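Local coordinates for protein proline dehydrogenase (Deinococcus radiodurans, PDB 4H6Q) that uses its FAD cofactor to oxidise L-proline to delta-1-pyrroline-5-carboxylate, passing the electrons to a quinone, in the first step of proline breakdown to glutamate, at residues G56-L61 and R276-L281; R173-R178 and Y213-F218; T227-H232 and D252-Q257. All coordinates share one frame; numbering follows the deposited sequence.

How the interactions relate
Following the chain from its N terminus, residues 56-61 lead into and include the start of the first barrel strand, 58-63, and they wait for residues 276-281, on the last, to close the ring in interaction 1. That closure spans most of the chain, and both other contacts fall within it. Interaction 2 comes first, packing helix 174-180 against helix 206-222 on the outside of the barrel. It is complete before interaction 3 pairs strands 227-230 and 254-259 through segments 227-232 and 252-257. Interactions 1 and 3 touch directly, since strands 254-259 and 277-283 are neighbours and R278 meets E255. Interaction 2 reaches interaction 3 through Y213 and V217, which pack on strand 227-230.

Interaction 1. Residues G56-L61 and R276-L281; sequences GIAGNL and RVRVYL. With TFB (tetrahydrofuran-2-carboxylic acid), chain D.
Strand 58-61 lies parallel to strand 277-281 and bonds to it through four backbone hydrogen bonds, from A58 N to V277 O (2.9 Å), V279 N to A58 O, N60 N to V279 O and L281 N to N60 O (2.7 Å). This is the seam of a (βα)8 barrel, where the first strand meets the last. A58, N60, R278 and Y280 turn to the inner face. R278 bends at chi3 (-62°), which folds its guanidinium over A58, whose small CB sits against one face of that group. NH1 of R278 donates to G59 O (2.9 Å), an acceptor lying in the guanidinium plane, while its NE makes a salt bridge to E255. N60 approaches the Y280 ring obliquely, the two planes 70° apart, with N60 ND2 3.5 Å from Y280 CD1. An asparagine suits this place because both ends of its amide are used: OD1 bonds to S98, and ND2 donates to a water that in turn donates to R278 O. Y280 offers one ring face to the proline analogue tetrahydrofuran-2-carboxylic acid, and Y280 CZ comes within 3.4 Å of the ligand's CG. Its OH is hydrogen-bonded to D137, probably a catalytic residue as in relatives; Y280 is itself probably critical for activity. A leucine in its place, lacking both the flat face and the hydroxyl, would probably leave D137 without this partner and the ligand ring with a poorer floor. The outer face is apolar, facing helix 42-54, and branched side chains fill it. There L61 and L281 run side by side, and near the start of the seam I57 CG2 presses on V279 CG2 at 3.6 Å.

Interaction 2. Residues R173-R178 and Y213-F218; sequences RSLGDR and YRRLVF
Two helices on the outside of the barrel, 174-180 and 206-222, pack side by side through L175 and L216, running almost parallel (5°) with their axes 10.2 Å apart. L216 makes the largest single contribution. With CG anti to its carbonyl carbon (chi1 -82°), the side chain leans toward the other helix, and its CD2 methyl enters between S174, L175 and R178, lying 3.7 Å from L175 CD2 and 3.9 Å from R178 CB, while S174 O is also close by. A leucine fits because its branched end reaches these three residues, which lie within about one turn of the facing helix. The L175 branch runs across the R215 chain, whose carbon stem joins the apolar patch, R215 CB lying 3.9 Å from L175 CD2. Farther out, L175 CD1 meets R215 NE at 3.6 Å, and R215 NH2 is hydrogen-bonded to N212. R178 extends alongside L216, heading the other way, and brings R178 CD to 3.6 Å from L216 O; its charged end continues to a salt bridge with D182 and a hydrogen bond to H220. S174 OG bonds to Q168 O at the end of strand 163-168, L216 and R178 rest on M190 of strand 188-191, and helices 144-158 and 234-246 flank the pair.

Interaction 3. Residues T227-H232 and D252-Q257; sequences TNVATH and DAFEFQ. With FAD (flavin-adenine dinucleotide), chain C.
The amide of N228 stacks on that of Q257, the two planes 13° apart, with N228 CG 3.4 Å from Q257 NE2. Q257 CG stands anti to the carbonyl carbon (chi1 -65°) and the chain beyond is extended, which lays the amide over N228. Q257 NE2 donates in its own amide plane to E255 OE1 (2.9 Å, N-H...O angle 166°), meeting that oxygen on its anti side, tilted out of the carboxylate plane, while Q257 OE1 accepts from R189. E255 OE1 also pairs with R278, and OE2 bonds to Y226 OH. N228 packs on this linked pair, its ND2 bonded to N187 and N228 OD1 3.3 Å from E255 CG. On the opposite face, toward helix 234-246, V229 lies beside the F256 ring, with V229 CB 3.8 Å from F256 CD1. Backbone hydrogen bonds E255 N to T227 O, V229 N to E255 O and Q257 N to V229 O set this register. Where the strands end, FAD takes over. A230 CB, small enough to let the flavin come close, lies 3.6 Å from FAD C8. T231 OG1 donates to FAD O1P (2.8 Å). H232 grips FAD O2P twice, by its backbone N (2.8 Å) and by ND1 (2.7 Å); with NE2 hydrogen-bonded to L259 N, the imidazole is held at both nitrogens, which fixes its rotation. Two parallel strands joined through helix 234-246 make a beta-alpha-beta crossover unit, and their C-terminal ends meet the cofactor, as is usual for active sites in TIM barrels.

Interaction 1. Residues G56-L61 and R276-L281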
loop_
_atom_site.group_PDB
_atom_site.type_symbol
_atom_site.label_atom_id
_atom_site.label_comp_id
_atom_site.label_asym_id
_atom_site.label_seq_id
_atom_site.Cartn_x
_atom_site.Cartn_y
_atom_site.Cartn_z
ATOM N N GLY A 56 13.240 0.254 14.507
ATOM C CA GLY A 56 12.251 1.274 14.826
ATOM C C GLY A 56 11.314 1.563 13.658
ATOM O O GLY A 56 10.639 2.581 13.667
ATOM N N ILE A 57 11.234 0.674 12.683
ATOM C CA ILE A 57 10.412 0.864 11.480
ATOM C C ILE A 57 9.309 -0.179 11.491
ATOM O O ILE A 57 9.547 -1.354 11.764
ATOM C CB ILE A 57 11.304 0.737 10.236
ATOM C CG1 ILE A 57 12.406 1.832 10.249
ATOM C CG2 ILE A 57 10.457 0.823 8.941
ATOM C CD1 ILE A 57 13.548 1.511 9.280
ATOM N N ALA A 58 8.082 0.260 11.191
ATOM C CA ALA A 58 6.932 -0.629 11.131
ATOM C C ALA A 58 6.817 -1.310 9.757
ATOM O O ALA A 58 7.438 -0.850 8.754
ATOM C CB ALA A 58 5.634 0.166 11.450
ATOM N N GLY A 59 6.054 -2.411 9.675
ATOM C CA GLY A 59 5.880 -3.111 8.408
ATOM C C GLY A 59 4.437 -3.025 7.887
ATOM O O GLY A 59 3.457 -2.853 8.631
ATOM N N ASN A 60 4.327 -3.180 6.583
ATOM C CA ASN A 60 3.044 -3.170 5.882
ATOM C C ASN A 60 3.160 -4.329 4.881
ATOM O O ASN A 60 3.802 -4.201 3.813
ATOM C CB ASN A 60 2.885 -1.809 5.164
ATOM C CG ASN A 60 1.740 -1.751 4.223
ATOM O OD1 ASN A 60 0.882 -2.651 4.160
ATOM N ND2 ASN A 60 1.713 -0.659 3.436
ATOM N N LEU A 61 2.604 -5.496 5.237
ATOM C CA LEU A 61 2.827 -6.747 4.484
ATOM C C LEU A 61 1.964 -6.786 3.221
ATOM O O LEU A 61 0.796 -6.389 3.234
ATOM C CB LEU A 61 2.513 -7.961 5.367
ATOM C CG LEU A 61 3.579 -8.235 6.426
ATOM C CD1 LEU A 61 2.947 -8.984 7.609
ATOM C CD2 LEU A 61 4.707 -9.008 5.773
ATOM N N ARG A 276 7.136 8.566 12.442
ATOM C CA ARG A 276 6.712 7.207 12.129
ATOM C C ARG A 276 7.112 6.873 10.694
ATOM O O ARG A 276 6.883 7.679 9.783
ATOM C CB ARG A 276 5.195 7.099 12.225
ATOM C CG ARG A 276 4.679 7.191 13.669
ATOM C CD ARG A 276 3.144 7.136 13.726
ATOM N NE ARG A 276 2.729 7.064 15.142
ATOM C CZ ARG A 276 1.507 6.721 15.525
ATOM N NH1 ARG A 276 0.598 6.471 14.583
ATOM N NH2 ARG A 276 1.198 6.641 16.825
ATOM N N VAL A 277 7.629 5.655 10.508
ATOM C CA VAL A 277 7.980 5.147 9.188
ATOM C C VAL A 277 7.428 3.727 9.085
ATOM O O VAL A 277 7.611 2.913 9.994
ATOM C CB VAL A 277 9.501 5.096 8.966
ATOM C CG1 VAL A 277 9.840 4.569 7.543
ATOM C CG2 VAL A 277 10.160 6.449 9.223
ATOM N N ARG A 278 6.752 3.404 7.979
ATOM C CA ARG A 278 6.234 2.051 7.760
ATOM C C ARG A 278 6.575 1.620 6.352
ATOM O O ARG A 278 6.230 2.308 5.387
ATOM C CB ARG A 278 4.712 2.021 7.974
ATOM C CG ARG A 278 4.158 0.594 7.909
ATOM C CD ARG A 278 2.637 0.586 8.043
ATOM N NE ARG A 278 2.114 1.123 9.320
ATOM C CZ ARG A 278 1.930 0.403 10.427
ATOM N NH1 ARG A 278 2.306 -0.883 10.500
ATOM N NH2 ARG A 278 1.308 0.977 11.452
ATOM N N VAL A 279 7.243 0.475 6.229
ATOM C CA VAL A 279 7.753 0.027 4.956
ATOM C C VAL A 279 6.843 -1.016 4.344
ATOM O O VAL A 279 6.416 -1.989 5.006
ATOM C CB VAL A 279 9.197 -0.539 5.122
ATOM C CG1 VAL A 279 9.653 -1.370 3.925
ATOM C CG2 VAL A 279 10.148 0.619 5.369
ATOM N N TYR A 280 6.523 -0.824 3.039
ATOM C CA TYR A 280 5.727 -1.759 2.263
ATOM C C TYR A 280 6.607 -2.968 1.955
ATOM O O TYR A 280 7.652 -2.839 1.289
ATOM C CB TYR A 280 5.245 -1.027 0.992
ATOM C CG TYR A 280 4.161 -1.727 0.201
ATOM C CD1 TYR A 280 2.829 -1.252 0.215
ATOM C CD2 TYR A 280 4.454 -2.834 -0.641
ATOM C CE1 TYR A 280 1.825 -1.870 -0.497
ATOM C CE2 TYR A 280 3.446 -3.478 -1.365
ATOM C CZ TYR A 280 2.132 -2.992 -1.268
ATOM O OH TYR A 280 1.205 -3.665 -2.001
ATOM N N LEU A 281 6.171 -4.134 2.441
ATOM C CA LEU A 281 7.012 -5.331 2.548
ATOM C C LEU A 281 6.355 -6.459 1.771
ATOM O O LEU A 281 5.493 -7.159 2.249
ATOM C CB LEU A 281 7.216 -5.712 4.009
ATOM C CG LEU A 281 8.346 -6.688 4.330
ATOM C CD1 LEU A 281 8.125 -8.125 3.858
ATOM C CD2 LEU A 281 9.650 -6.123 3.884
HETATM O OA TFB D . 1.338 -0.492 -5.255
HETATM C CA TFB D . 2.579 -0.272 -5.913
HETATM C C TFB D . 2.914 -1.432 -6.827
HETATM O OB TFB D . 3.831 -1.288 -7.678
HETATM C CB TFB D . 3.604 -0.154 -4.866
HETATM C CG TFB D . 3.019 -0.858 -3.730
HETATM C CD TFB D . 1.549 -0.866 -3.896
HETATM O OXT TFB D . 2.291 -2.555 -6.760
HETATM O O HOH W 1 8.512 4.251 12.999
HETATM O O HOH W 2 3.988 1.104 3.687
#

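Interaction 2. Residues R173-R178 and Y213-F218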
loop_
_atom_site.group_PDB
_atom_site.type_symbol
_atom_site.label_atom_id
_atom_site.label_comp_id
_atom_site.label_asym_id
_atom_site.label_seq_id
_atom_site.Cartn_x
_atom_site.Cartn_y
_atom_site.Cartn_z
ATOM N N ARG A 173 -8.581 13.560 -10.922
ATOM C CA ARG A 173 -9.784 13.363 -10.084
ATOM C C ARG A 173 -9.475 13.262 -8.582
ATOM O O ARG A 173 -10.402 13.288 -7.749
ATOM C CB ARG A 173 -10.510 12.084 -10.493
ATOM C CG ARG A 173 -9.623 10.801 -10.425
ATOM C CD ARG A 173 -10.464 9.539 -10.694
ATOM N NE ARG A 173 -11.541 9.405 -9.701
ATOM C CZ ARG A 173 -12.621 8.649 -9.864
ATOM N NH1 ARG A 173 -12.797 7.935 -10.985
ATOM N NH2 ARG A 173 -13.543 8.616 -8.915
ATOM N N SER A 174 -8.199 13.099 -8.228
ATOM C CA SER A 174 -7.864 12.690 -6.863
ATOM C C SER A 174 -8.223 13.710 -5.756
ATOM O O SER A 174 -8.680 13.307 -4.679
ATOM C CB SER A 174 -6.388 12.292 -6.757
ATOM O OG SER A 174 -6.189 11.085 -7.483
ATOM N N LEU A 175 -8.013 15.011 -5.993
ATOM C CA LEU A 175 -8.364 15.991 -4.971
ATOM C C LEU A 175 -9.862 15.953 -4.644
ATOM O O LEU A 175 -10.255 16.040 -3.469
ATOM C CB LEU A 175 -7.946 17.412 -5.373
ATOM C CG LEU A 175 -6.483 17.775 -5.085
ATOM C CD1 LEU A 175 -6.272 19.209 -5.509
ATOM C CD2 LEU A 175 -6.073 17.635 -3.620
ATOM N N GLY A 176 -10.703 15.862 -5.678
ATOM C CA GLY A 176 -12.138 15.772 -5.474
ATOM C C GLY A 176 -12.511 14.475 -4.751
ATOM O O GLY A 176 -13.381 14.475 -3.846
ATOM N N ASP A 177 -11.844 13.373 -5.103
ATOM C CA ASP A 177 -12.100 12.104 -4.416
ATOM C C ASP A 177 -11.757 12.236 -2.922
ATOM O O ASP A 177 -12.511 11.768 -2.066
ATOM C CB ASP A 177 -11.231 10.984 -4.984
ATOM C CG ASP A 177 -11.662 10.542 -6.372
ATOM O OD1 ASP A 177 -12.869 10.624 -6.712
ATOM O OD2 ASP A 177 -10.784 10.064 -7.106
ATOM N N ARG A 178 -10.643 12.906 -2.609
ATOM C CA ARG A 178 -10.225 13.013 -1.231
ATOM C C ARG A 178 -11.256 13.796 -0.424
ATOM O O ARG A 178 -11.665 13.390 0.670
ATOM C CB ARG A 178 -8.859 13.693 -1.138
ATOM C CG ARG A 178 -8.216 13.516 0.265
ATOM C CD ARG A 178 -7.335 14.773 0.684
ATOM N NE ARG A 178 -8.268 15.909 0.844
ATOM C CZ ARG A 178 -9.130 16.071 1.840
ATOM N NH1 ARG A 178 -9.113 15.244 2.897
ATOM N NH2 ARG A 178 -10.005 17.075 1.779
ATOM N N TYR A 213 0.626 16.200 -5.332
ATOM C CA TYR A 213 0.979 15.360 -4.196
ATOM C C TYR A 213 0.943 16.158 -2.895
ATOM O O TYR A 213 0.315 15.738 -1.881
ATOM C CB TYR A 213 2.351 14.706 -4.427
ATOM C CG TYR A 213 2.683 13.655 -3.386
ATOM C CD1 TYR A 213 2.470 12.307 -3.641
ATOM C CD2 TYR A 213 3.195 14.020 -2.113
ATOM C CE1 TYR A 213 2.761 11.323 -2.682
ATOM C CE2 TYR A 213 3.486 13.063 -1.179
ATOM C CZ TYR A 213 3.255 11.732 -1.450
ATOM O OH TYR A 213 3.511 10.798 -0.465
ATOM N N ARG A 214 1.600 17.312 -2.894
ATOM C CA ARG A 214 1.552 18.185 -1.729
ATOM C C ARG A 214 0.126 18.588 -1.367
ATOM O O ARG A 214 -0.224 18.564 -0.188
ATOM C CB ARG A 214 2.426 19.419 -1.944
ATOM C CG ARG A 214 3.903 19.099 -2.047
ATOM C CD ARG A 214 4.668 20.364 -2.449
ATOM N NE ARG A 214 6.115 20.235 -2.321
ATOM C CZ ARG A 214 6.896 19.646 -3.206
ATOM N NH1 ARG A 214 6.366 19.129 -4.321
ATOM N NH2 ARG A 214 8.219 19.616 -2.987
ATOM N N ARG A 215 -0.696 18.981 -2.349
ATOM C CA ARG A 215 -2.076 19.380 -2.048
ATOM C C ARG A 215 -2.826 18.235 -1.374
ATOM O O ARG A 215 -3.565 18.461 -0.416
ATOM C CB ARG A 215 -2.821 19.851 -3.328
ATOM C CG ARG A 215 -2.245 21.114 -3.942
ATOM C CD ARG A 215 -3.170 21.663 -5.048
ATOM N NE ARG A 215 -3.096 20.839 -6.251
ATOM C CZ ARG A 215 -2.490 21.209 -7.381
ATOM N NH1 ARG A 215 -1.926 22.415 -7.466
ATOM N NH2 ARG A 215 -2.462 20.394 -8.425
ATOM N N LEU A 216 -2.648 17.000 -1.852
ATOM C CA LEU A 216 -3.363 15.874 -1.254
ATOM C C LEU A 216 -2.954 15.684 0.221
ATOM O O LEU A 216 -3.811 15.496 1.097
ATOM C CB LEU A 216 -3.076 14.572 -2.026
ATOM C CG LEU A 216 -3.930 14.386 -3.278
ATOM C CD1 LEU A 216 -3.320 13.256 -4.085
ATOM C CD2 LEU A 216 -5.397 14.058 -2.900
ATOM N N VAL A 217 -1.651 15.627 0.479
ATOM C CA VAL A 217 -1.135 15.424 1.838
ATOM C C VAL A 217 -1.593 16.568 2.732
ATOM O O VAL A 217 -2.102 16.320 3.838
ATOM C CB VAL A 217 0.402 15.318 1.829
ATOM C CG1 VAL A 217 0.986 15.417 3.257
ATOM C CG2 VAL A 217 0.847 14.016 1.168
ATOM N N PHE A 218 -1.404 17.809 2.287
ATOM C CA PHE A 218 -1.673 18.966 3.128
ATOM C C PHE A 218 -3.173 19.058 3.426
ATOM O O PHE A 218 -3.581 19.371 4.566
ATOM C CB PHE A 218 -1.202 20.259 2.448
ATOM C CG PHE A 218 0.295 20.356 2.278
ATOM C CD1 PHE A 218 1.163 19.445 2.890
ATOM C CD2 PHE A 218 0.836 21.354 1.466
ATOM C CE1 PHE A 218 2.569 19.561 2.701
ATOM C CE2 PHE A 218 2.241 21.470 1.269
ATOM C CZ PHE A 218 3.096 20.577 1.887
#

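Interaction 3. Residues T227-H232 and D252-Q257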
loop_
_atom_site.group_PDB
_atom_site.type_symbol
_atom_site.label_atom_id
_atom_site.label_comp_id
_atom_site.label_asym_id
_atom_site.label_seq_id
_atom_site.Cartn_x
_atom_site.Cartn_y
_atom_site.Cartn_z
ATOM N N THR A 227 -2.730 10.287 7.702
ATOM C CA THR A 227 -2.179 10.400 6.346
ATOM C C THR A 227 -0.916 9.591 6.276
ATOM O O THR A 227 -0.041 9.731 7.147
ATOM C CB THR A 227 -1.868 11.883 6.053
ATOM O OG1 THR A 227 -3.069 12.656 6.218
ATOM C CG2 THR A 227 -1.412 12.071 4.655
ATOM N N ASN A 228 -0.784 8.765 5.228
ATOM C CA ASN A 228 0.466 8.036 4.988
ATOM C C ASN A 228 1.174 8.709 3.819
ATOM O O ASN A 228 0.630 8.724 2.699
ATOM C CB ASN A 228 0.217 6.532 4.726
ATOM C CG ASN A 228 -0.735 5.937 5.723
ATOM O OD1 ASN A 228 -0.440 5.916 6.933
ATOM N ND2 ASN A 228 -1.911 5.477 5.259
ATOM N N VAL A 229 2.339 9.279 4.094
ATOM C CA VAL A 229 3.075 10.038 3.079
ATOM C C VAL A 229 4.044 9.060 2.405
ATOM O O VAL A 229 5.177 8.859 2.863
ATOM C CB VAL A 229 3.808 11.229 3.734
ATOM C CG1 VAL A 229 4.565 12.063 2.688
ATOM C CG2 VAL A 229 2.791 12.123 4.465
ATOM N N ALA A 230 3.532 8.377 1.368
ATOM C CA ALA A 230 4.263 7.282 0.718
ATOM C C ALA A 230 5.049 7.800 -0.477
ATOM O O ALA A 230 4.483 7.981 -1.566
ATOM C CB ALA A 230 3.271 6.200 0.274
ATOM N N THR A 231 6.331 8.056 -0.263
ATOM C CA THR A 231 7.214 8.555 -1.310
ATOM C C THR A 231 8.651 8.410 -0.876
ATOM O O THR A 231 8.938 8.347 0.346
ATOM C CB THR A 231 6.918 10.059 -1.648
ATOM O OG1 THR A 231 7.713 10.473 -2.767
ATOM C CG2 THR A 231 7.227 11.014 -0.456
ATOM N N HIS A 232 9.558 8.353 -1.855
ATOM C CA HIS A 232 10.993 8.391 -1.559
ATOM C C HIS A 232 11.605 9.725 -2.027
ATOM O O HIS A 232 12.831 9.885 -2.048
ATOM C CB HIS A 232 11.730 7.224 -2.217
ATOM C CG HIS A 232 10.969 5.931 -2.158
ATOM N ND1 HIS A 232 10.094 5.550 -3.163
ATOM C CD2 HIS A 232 10.952 4.929 -1.234
ATOM C CE1 HIS A 232 9.552 4.383 -2.843
ATOM N NE2 HIS A 232 10.060 3.985 -1.675
ATOM N N ASP A 252 2.581 11.747 15.882
ATOM C CA ASP A 252 1.742 10.556 15.983
ATOM C C ASP A 252 0.551 10.611 15.016
ATOM O O ASP A 252 -0.259 9.658 14.970
ATOM C CB ASP A 252 1.172 10.477 17.403
ATOM C CG ASP A 252 0.327 11.753 17.778
ATOM O OD1 ASP A 252 0.807 12.932 17.601
ATOM O OD2 ASP A 252 -0.823 11.574 18.302
ATOM N N ALA A 253 0.417 11.705 14.257
ATOM C CA ALA A 253 -0.795 11.918 13.442
ATOM C C ALA A 253 -0.636 11.527 11.973
ATOM O O ALA A 253 -1.577 11.709 11.179
ATOM C CB ALA A 253 -1.208 13.384 13.544
ATOM N N PHE A 254 0.533 11.012 11.608
ATOM C CA PHE A 254 0.801 10.666 10.195
ATOM C C PHE A 254 2.038 9.830 10.198
ATOM O O PHE A 254 2.744 9.769 11.221
ATOM C CB PHE A 254 1.016 11.930 9.330
ATOM C CG PHE A 254 2.285 12.617 9.610
ATOM C CD1 PHE A 254 3.411 12.380 8.839
ATOM C CD2 PHE A 254 2.411 13.459 10.737
ATOM C CE1 PHE A 254 4.647 13.002 9.141
ATOM C CE2 PHE A 254 3.623 14.059 11.037
ATOM C CZ PHE A 254 4.718 13.859 10.254
ATOM N N GLU A 255 2.358 9.199 9.069
ATOM C CA GLU A 255 3.615 8.446 8.957
ATOM C C GLU A 255 4.126 8.580 7.541
ATOM O O GLU A 255 3.341 8.801 6.583
ATOM C CB GLU A 255 3.447 6.977 9.322
ATOM C CG GLU A 255 2.494 6.179 8.396
ATOM C CD GLU A 255 2.016 4.919 9.033
ATOM O OE1 GLU A 255 1.955 3.846 8.359
ATOM O OE2 GLU A 255 1.638 4.963 10.253
ATOM N N PHE A 256 5.443 8.449 7.416
ATOM C CA PHE A 256 6.076 8.282 6.098
ATOM C C PHE A 256 6.043 6.804 5.760
ATOM O O PHE A 256 6.139 5.936 6.641
ATOM C CB PHE A 256 7.525 8.773 6.125
ATOM C CG PHE A 256 7.638 10.262 6.259
ATOM C CD1 PHE A 256 7.280 11.104 5.204
ATOM C CD2 PHE A 256 7.985 10.825 7.490
ATOM C CE1 PHE A 256 7.373 12.483 5.342
ATOM C CE2 PHE A 256 8.082 12.174 7.638
ATOM C CZ PHE A 256 7.758 13.033 6.570
ATOM N N GLN A 257 5.925 6.510 4.454
ATOM C CA GLN A 257 5.998 5.125 3.983
ATOM C C GLN A 257 6.895 5.017 2.784
ATOM O O GLN A 257 6.960 5.940 1.962
ATOM C CB GLN A 257 4.612 4.568 3.602
ATOM C CG GLN A 257 3.656 4.470 4.815
ATOM C CD GLN A 257 2.363 3.734 4.479
ATOM O OE1 GLN A 257 2.080 3.464 3.306
ATOM N NE2 GLN A 257 1.552 3.431 5.493
HETATM P PA FAD C . 9.871 9.431 -7.776
HETATM O O1A FAD C . 9.710 10.907 -8.152
HETATM O O2A FAD C . 9.519 8.418 -8.786
HETATM O O5B FAD C . 11.239 9.051 -7.287
HETATM C C5B FAD C . 11.858 9.803 -6.255
HETATM C C4B FAD C . 13.234 9.288 -5.888
HETATM O O4B FAD C . 13.056 8.120 -5.118
HETATM C C3B FAD C . 14.053 8.842 -7.045
HETATM O O3B FAD C . 14.735 9.884 -7.724
HETATM C C2B FAD C . 14.950 7.862 -6.390
HETATM O O2B FAD C . 15.931 8.489 -5.592
HETATM C C1B FAD C . 13.989 7.150 -5.493
HETATM N N9A FAD C . 13.296 6.032 -6.134
HETATM C C8A FAD C . 11.921 5.901 -6.318
HETATM N N7A FAD C . 11.612 4.757 -6.930
HETATM C C5A FAD C . 12.811 4.079 -7.133
HETATM C C6A FAD C . 13.140 2.868 -7.715
HETATM N N6A FAD C . 12.141 1.995 -8.240
HETATM N N1A FAD C . 14.435 2.519 -7.763
HETATM C C2A FAD C . 15.410 3.307 -7.265
HETATM N N3A FAD C . 15.152 4.495 -6.697
HETATM C C4A FAD C . 13.879 4.870 -6.619
HETATM N N1 FAD C . 1.143 3.775 -6.423
HETATM C C2 FAD C . -0.075 3.318 -6.818
HETATM O O2 FAD C . -0.490 3.686 -8.007
HETATM N N3 FAD C . -0.865 2.528 -6.028
HETATM C C4 FAD C . -0.451 2.137 -4.760
HETATM O O4 FAD C . -1.234 1.342 -4.003
HETATM C C4X FAD C . 0.857 2.596 -4.288
HETATM N N5 FAD C . 1.318 2.244 -3.045
HETATM C C5X FAD C . 2.540 2.747 -2.656
HETATM C C6 FAD C . 3.036 2.415 -1.385
HETATM C C7 FAD C . 4.278 2.944 -0.949
HETATM C C7M FAD C . 4.820 2.586 0.432
HETATM C C8 FAD C . 4.998 3.804 -1.814
HETATM C C8M FAD C . 6.316 4.393 -1.389
HETATM C C9 FAD C . 4.509 4.100 -3.095
HETATM C C9A FAD C . 3.289 3.598 -3.505
HETATM N N10 FAD C . 2.810 3.944 -4.784
HETATM C C10 FAD C . 1.598 3.436 -5.184
HETATM C "C1'" FAD C . 3.528 4.847 -5.667
HETATM C "C2'" FAD C . 4.353 4.232 -6.754
HETATM O "O2'" FAD C . 4.817 2.988 -6.242
HETATM C "C3'" FAD C . 5.261 5.455 -7.032
HETATM O "O3'" FAD C . 4.880 6.252 -8.113
HETATM C "C4'" FAD C . 6.722 5.236 -7.055
HETATM O "O4'" FAD C . 7.025 4.716 -5.809
HETATM C "C5'" FAD C . 7.409 6.574 -7.285
HETATM O "O5'" FAD C . 8.357 6.768 -6.282
HETATM P P FAD C . 8.481 8.131 -5.469
HETATM O O1P FAD C . 7.195 8.774 -4.867
HETATM O O2P FAD C . 9.722 7.866 -4.575
HETATM O O3P FAD C . 9.082 9.230 -6.490
#